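Local atomic coordinates of nonsense-mediated mRNA decay protein 2 (Saccharomyces cerevisiae, PDB entry 4LUN), a protein that takes part in nonsense-mediated decay of mRNAs carrying premature stop codons and interacts, through its C-terminus, with the decay factor NAM7/UPF1. Residues F48-E53 against K86-I91; A92-I97 against T148-V153. All coordinates share one frame; numbering follows the deposited sequence.

Interaction 1: residues F48-E53 against K86-I91; sequences FVKGSE and KNDDVI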
# COMPACT_ATOMS: atom_id res chain seq x y z
N PHE A 48 -10.79 5.96 -12.39
CA PHE A 48 -11.20 4.58 -12.25
C PHE A 48 -12.24 4.48 -11.14
O PHE A 48 -11.91 4.42 -9.95
CB PHE A 48 -9.98 3.68 -11.97
CG PHE A 48 -8.93 3.72 -13.05
CD1 PHE A 48 -9.24 4.17 -14.33
CD2 PHE A 48 -7.63 3.31 -12.80
CE1 PHE A 48 -8.28 4.21 -15.33
CE2 PHE A 48 -6.66 3.34 -13.80
CZ PHE A 48 -6.99 3.79 -15.06
N VAL A 49 -13.51 4.49 -11.54
CA VAL A 49 -14.62 4.35 -10.61
C VAL A 49 -15.52 3.22 -11.08
O VAL A 49 -15.39 2.73 -12.20
CB VAL A 49 -15.46 5.65 -10.49
CG1 VAL A 49 -14.59 6.82 -10.03
CG2 VAL A 49 -16.14 5.96 -11.82
N LYS A 50 -16.45 2.82 -10.21
CA LYS A 50 -17.32 1.68 -10.48
C LYS A 50 -18.12 1.86 -11.76
O LYS A 50 -18.67 2.94 -12.01
CB LYS A 50 -18.27 1.47 -9.30
CG LYS A 50 -18.66 0.02 -9.08
CD LYS A 50 -20.13 -0.22 -9.38
CE LYS A 50 -20.54 -1.62 -8.96
NZ LYS A 50 -20.37 -1.83 -7.49
N GLY A 51 -18.16 0.81 -12.58
CA GLY A 51 -18.93 0.82 -13.81
C GLY A 51 -18.18 1.30 -15.04
O GLY A 51 -18.50 0.92 -16.16
N SER A 52 -17.16 2.13 -14.82
CA SER A 52 -16.38 2.70 -15.92
C SER A 52 -15.57 1.64 -16.67
O SER A 52 -15.10 1.87 -17.78
CB SER A 52 -15.46 3.81 -15.42
OG SER A 52 -14.40 3.29 -14.64
N GLU A 53 -15.41 0.47 -16.04
CA GLU A 53 -14.61 -0.61 -16.59
C GLU A 53 -15.13 -1.17 -17.91
O GLU A 53 -14.37 -1.36 -18.86
CB GLU A 53 -14.50 -1.74 -15.55
CG GLU A 53 -15.40 -1.53 -14.34
CD GLU A 53 -15.97 -2.82 -13.80
OE1 GLU A 53 -16.27 -3.72 -14.62
OE2 GLU A 53 -16.13 -2.93 -12.56
N LYS A 86 -12.29 3.37 -2.12
CA LYS A 86 -13.61 2.78 -2.24
C LYS A 86 -13.39 1.42 -2.86
O LYS A 86 -12.75 1.31 -3.90
CB LYS A 86 -14.51 3.66 -3.11
CG LYS A 86 -14.77 5.06 -2.55
CD LYS A 86 -15.80 5.83 -3.37
CE LYS A 86 -17.19 5.20 -3.29
NZ LYS A 86 -17.95 5.61 -2.07
N ASN A 87 -13.90 0.38 -2.22
CA ASN A 87 -13.64 -0.97 -2.69
C ASN A 87 -14.10 -1.21 -4.13
O ASN A 87 -13.43 -1.92 -4.88
CB ASN A 87 -14.24 -2.01 -1.74
CG ASN A 87 -13.51 -2.06 -0.42
OD1 ASN A 87 -12.31 -1.81 -0.35
ND2 ASN A 87 -14.24 -2.36 0.65
N ASP A 88 -15.22 -0.60 -4.50
CA ASP A 88 -15.75 -0.77 -5.86
C ASP A 88 -14.91 -0.07 -6.92
O ASP A 88 -14.81 -0.55 -8.05
CB ASP A 88 -17.20 -0.29 -5.92
CG ASP A 88 -18.17 -1.30 -5.34
OD1 ASP A 88 -19.05 -0.89 -4.55
OD2 ASP A 88 -18.06 -2.50 -5.69
N ASP A 89 -14.31 1.06 -6.55
CA ASP A 89 -13.44 1.79 -7.47
C ASP A 89 -12.13 1.03 -7.69
O ASP A 89 -11.61 0.98 -8.81
CB ASP A 89 -13.17 3.20 -6.95
CG ASP A 89 -14.40 4.08 -7.02
OD1 ASP A 89 -15.50 3.56 -7.30
OD2 ASP A 89 -14.27 5.30 -6.79
N VAL A 90 -11.60 0.44 -6.62
CA VAL A 90 -10.41 -0.41 -6.73
C VAL A 90 -10.64 -1.60 -7.69
O VAL A 90 -9.79 -1.90 -8.53
CB VAL A 90 -9.94 -0.90 -5.33
CG1 VAL A 90 -8.82 -1.90 -5.45
CG2 VAL A 90 -9.51 0.29 -4.48
N ILE A 91 -11.79 -2.26 -7.58
CA ILE A 91 -12.10 -3.37 -8.48
C ILE A 91 -12.14 -2.94 -9.94
O ILE A 91 -11.62 -3.63 -10.82
CB ILE A 91 -13.44 -4.05 -8.10
CG1 ILE A 91 -13.21 -5.03 -6.95
CG2 ILE A 91 -14.04 -4.79 -9.27
CD1 ILE A 91 -14.25 -4.94 -5.88
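D89 and K50 make the one hydrogen bond between F48-E53 and K86-I91: the backbone N of K50 donates to D89 OD1 at 3.1 Å. The bond is bent (140° at the hydrogen) and reaches the oxygen from above the carboxylate, 54° out of its plane. D89 OD2 lies 3.6 Å from V49 CG1, with the two side chains running alongside each other. F48 O packs 3.5 Å from D89 CB. With an alanine in place of D89 the carboxylate is lost, and the K50 amide would probably be left without this acceptor and the turn less firmly held to the helix.

K50 adds a second grip. Its chain is bent at chi2 (-112°) and chi4; K50 CG lies 3.5 Å from D88 CB, and K50 NZ reaches D88 OD2 at 3.0 Å, a salt bridge on the solvent-facing side of the contact.

Further out, the loop's shape is set by a type II beta turn from V49 to S52, where V49 O accepts from both S52 N and S52 OG. The bond from S52 OG to V49 O is 2.7 Å long and lies in the carbonyl plane, on a lone pair. F48 sends its ring away from D89, onto helices 69-81 and 87-104. Aspartates in the first turn of helix 87-104 thus hold the turn leading into helix 52-60, a loop-to-helix junction within the all-helical MIF4G domain of Upf2.

Interaction 2: residues A92-I97 against T148-V153; sequences AAVEII and TELYLV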
# COMPACT_ATOMS: atom_id res chain seq x y z
N ALA A 92 -12.76 -1.79 -10.19
CA ALA A 92 -12.81 -1.22 -11.53
C ALA A 92 -11.40 -0.99 -12.06
O ALA A 92 -11.10 -1.33 -13.20
CB ALA A 92 -13.60 0.07 -11.53
N ALA A 93 -10.54 -0.42 -11.22
CA ALA A 93 -9.16 -0.17 -11.62
C ALA A 93 -8.44 -1.47 -11.97
O ALA A 93 -7.68 -1.54 -12.93
CB ALA A 93 -8.41 0.57 -10.52
N VAL A 94 -8.69 -2.51 -11.18
CA VAL A 94 -8.08 -3.81 -11.43
C VAL A 94 -8.50 -4.39 -12.79
O VAL A 94 -7.66 -4.90 -13.54
CB VAL A 94 -8.39 -4.83 -10.31
CG1 VAL A 94 -7.95 -6.23 -10.72
CG2 VAL A 94 -7.73 -4.40 -9.00
N GLU A 95 -9.79 -4.32 -13.11
CA GLU A 95 -10.28 -4.85 -14.38
C GLU A 95 -9.73 -4.07 -15.57
O GLU A 95 -9.37 -4.65 -16.59
CB GLU A 95 -11.81 -4.83 -14.41
CG GLU A 95 -12.47 -5.81 -13.45
CD GLU A 95 -12.53 -7.23 -13.98
OE1 GLU A 95 -12.13 -7.46 -15.15
OE2 GLU A 95 -13.00 -8.11 -13.23
N ILE A 96 -9.69 -2.75 -15.44
CA ILE A 96 -9.16 -1.87 -16.48
C ILE A 96 -7.67 -2.09 -16.72
O ILE A 96 -7.22 -2.21 -17.86
CB ILE A 96 -9.43 -0.40 -16.13
CG1 ILE A 96 -10.94 -0.14 -16.10
CG2 ILE A 96 -8.73 0.53 -17.10
CD1 ILE A 96 -11.33 1.13 -15.36
N ILE A 97 -6.89 -2.14 -15.65
CA ILE A 97 -5.45 -2.38 -15.79
C ILE A 97 -5.19 -3.77 -16.36
O ILE A 97 -4.29 -3.93 -17.17
CB ILE A 97 -4.69 -2.19 -14.46
CG1 ILE A 97 -4.84 -0.75 -13.96
CG2 ILE A 97 -3.20 -2.52 -14.63
CD1 ILE A 97 -4.36 0.28 -14.95
N THR A 148 -1.28 -3.89 -4.26
CA THR A 148 -1.41 -5.26 -3.81
C THR A 148 -2.51 -6.00 -4.58
O THR A 148 -2.35 -7.19 -4.91
CB THR A 148 -1.63 -5.33 -2.29
OG1 THR A 148 -0.54 -4.65 -1.65
CG2 THR A 148 -1.61 -6.78 -1.82
N GLU A 149 -3.59 -5.30 -4.89
CA GLU A 149 -4.68 -5.92 -5.64
C GLU A 149 -4.19 -6.29 -7.04
O GLU A 149 -4.57 -7.34 -7.59
CB GLU A 149 -5.90 -4.99 -5.74
CG GLU A 149 -6.53 -4.57 -4.42
CD GLU A 149 -7.30 -5.67 -3.71
OE1 GLU A 149 -7.29 -6.84 -4.17
OE2 GLU A 149 -7.93 -5.36 -2.67
N LEU A 150 -3.33 -5.44 -7.61
CA LEU A 150 -2.77 -5.72 -8.94
C LEU A 150 -1.66 -6.77 -8.90
O LEU A 150 -1.37 -7.44 -9.91
CB LEU A 150 -2.25 -4.44 -9.60
CG LEU A 150 -3.35 -3.48 -10.02
CD1 LEU A 150 -2.75 -2.11 -10.35
CD2 LEU A 150 -4.09 -4.05 -11.23
N TYR A 151 -1.03 -6.90 -7.74
CA TYR A 151 -0.08 -7.97 -7.52
C TYR A 151 -0.83 -9.29 -7.51
O TYR A 151 -0.41 -10.27 -8.14
CB TYR A 151 0.68 -7.76 -6.20
CG TYR A 151 1.44 -9.01 -5.79
CD1 TYR A 151 2.73 -9.23 -6.26
CD2 TYR A 151 0.87 -9.96 -4.96
CE1 TYR A 151 3.41 -10.38 -5.91
CE2 TYR A 151 1.54 -11.11 -4.62
CZ TYR A 151 2.81 -11.32 -5.08
OH TYR A 151 3.48 -12.46 -4.72
N LEU A 152 -1.96 -9.33 -6.80
CA LEU A 152 -2.67 -10.59 -6.61
C LEU A 152 -3.29 -11.11 -7.91
O LEU A 152 -3.58 -12.31 -8.04
CB LEU A 152 -3.73 -10.46 -5.53
CG LEU A 152 -3.18 -10.32 -4.10
CD1 LEU A 152 -4.29 -9.90 -3.16
CD2 LEU A 152 -2.54 -11.64 -3.64
N VAL A 153 -3.51 -10.22 -8.87
CA VAL A 153 -3.99 -10.68 -10.18
C VAL A 153 -2.87 -10.83 -11.21
O VAL A 153 -3.13 -11.03 -12.39
CB VAL A 153 -5.16 -9.81 -10.74
CG1 VAL A 153 -6.36 -9.89 -9.81
CG2 VAL A 153 -4.73 -8.37 -10.97
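V94 meets both E149 and V153 where helix 87-104 packs on helix 130-152 in the HEAT-repeat-like MIF4G domain. The axes of the short segments 92-97 and 148-152 pass 10.0 Å apart at a signed crossing angle of -47°, and the nearest CA pair is V94 with L150. Across these segments the contact is made by carbon atoms alone.

E149 comes first. Its aliphatic base does the touching: E149 CB stands 3.8 Å from V94 CG2, and the two side chains cross at about a right angle. The chain then bends at chi2 (-72°) and carries the carboxylate away from V94; OE2 is bound in a salt bridge to NE of R145, one turn earlier on its own helix.

L150 follows and reaches across with a single branch. L150 CD2 lies 4.0 Å from V94 CA and 3.8 Å from I97 CB, equally close to I97 CG2, so this methyl sits over the backbone of one residue and against the branch point of the other. I97 and L150 also cross nearly at right angles, and both touch L80 of helix 69-81, which extends the apolar layer to a third helix.

V153 closes the contact, while L9 of helix 3-17 touches both it and V94. The torsion of V94 (chi1 170°) puts CG1 anti to the backbone N and CG2 beside that N, dividing its two methyls between partners: CG2 faces E149, and V94 CG1 ends 3.9 Å from V153 CG2.

Overall arrangement
Helix 87-104 carries both contacts: its N-cap K86 and first turn supply K86-I91 to interaction 1, and the turns directly after supply A92-I97 to interaction 2. Their centres lie about 10 Å apart, on the same side of the chain's centre, and interaction 1 closes in sequence before interaction 2 opens. They also touch each other: F48 CD2 packs 3.6 Å from A93 CB, and V90 CG1 lies 3.7 Å from E149 CG. Interaction 1 is polar and partly buried, whereas interaction 2 is apolar and buried. Together they tie helix 87-104 to the turn before helix 52-60 and to helix 130-152, joining parts of the MIF4G helical array that are separate in sequence.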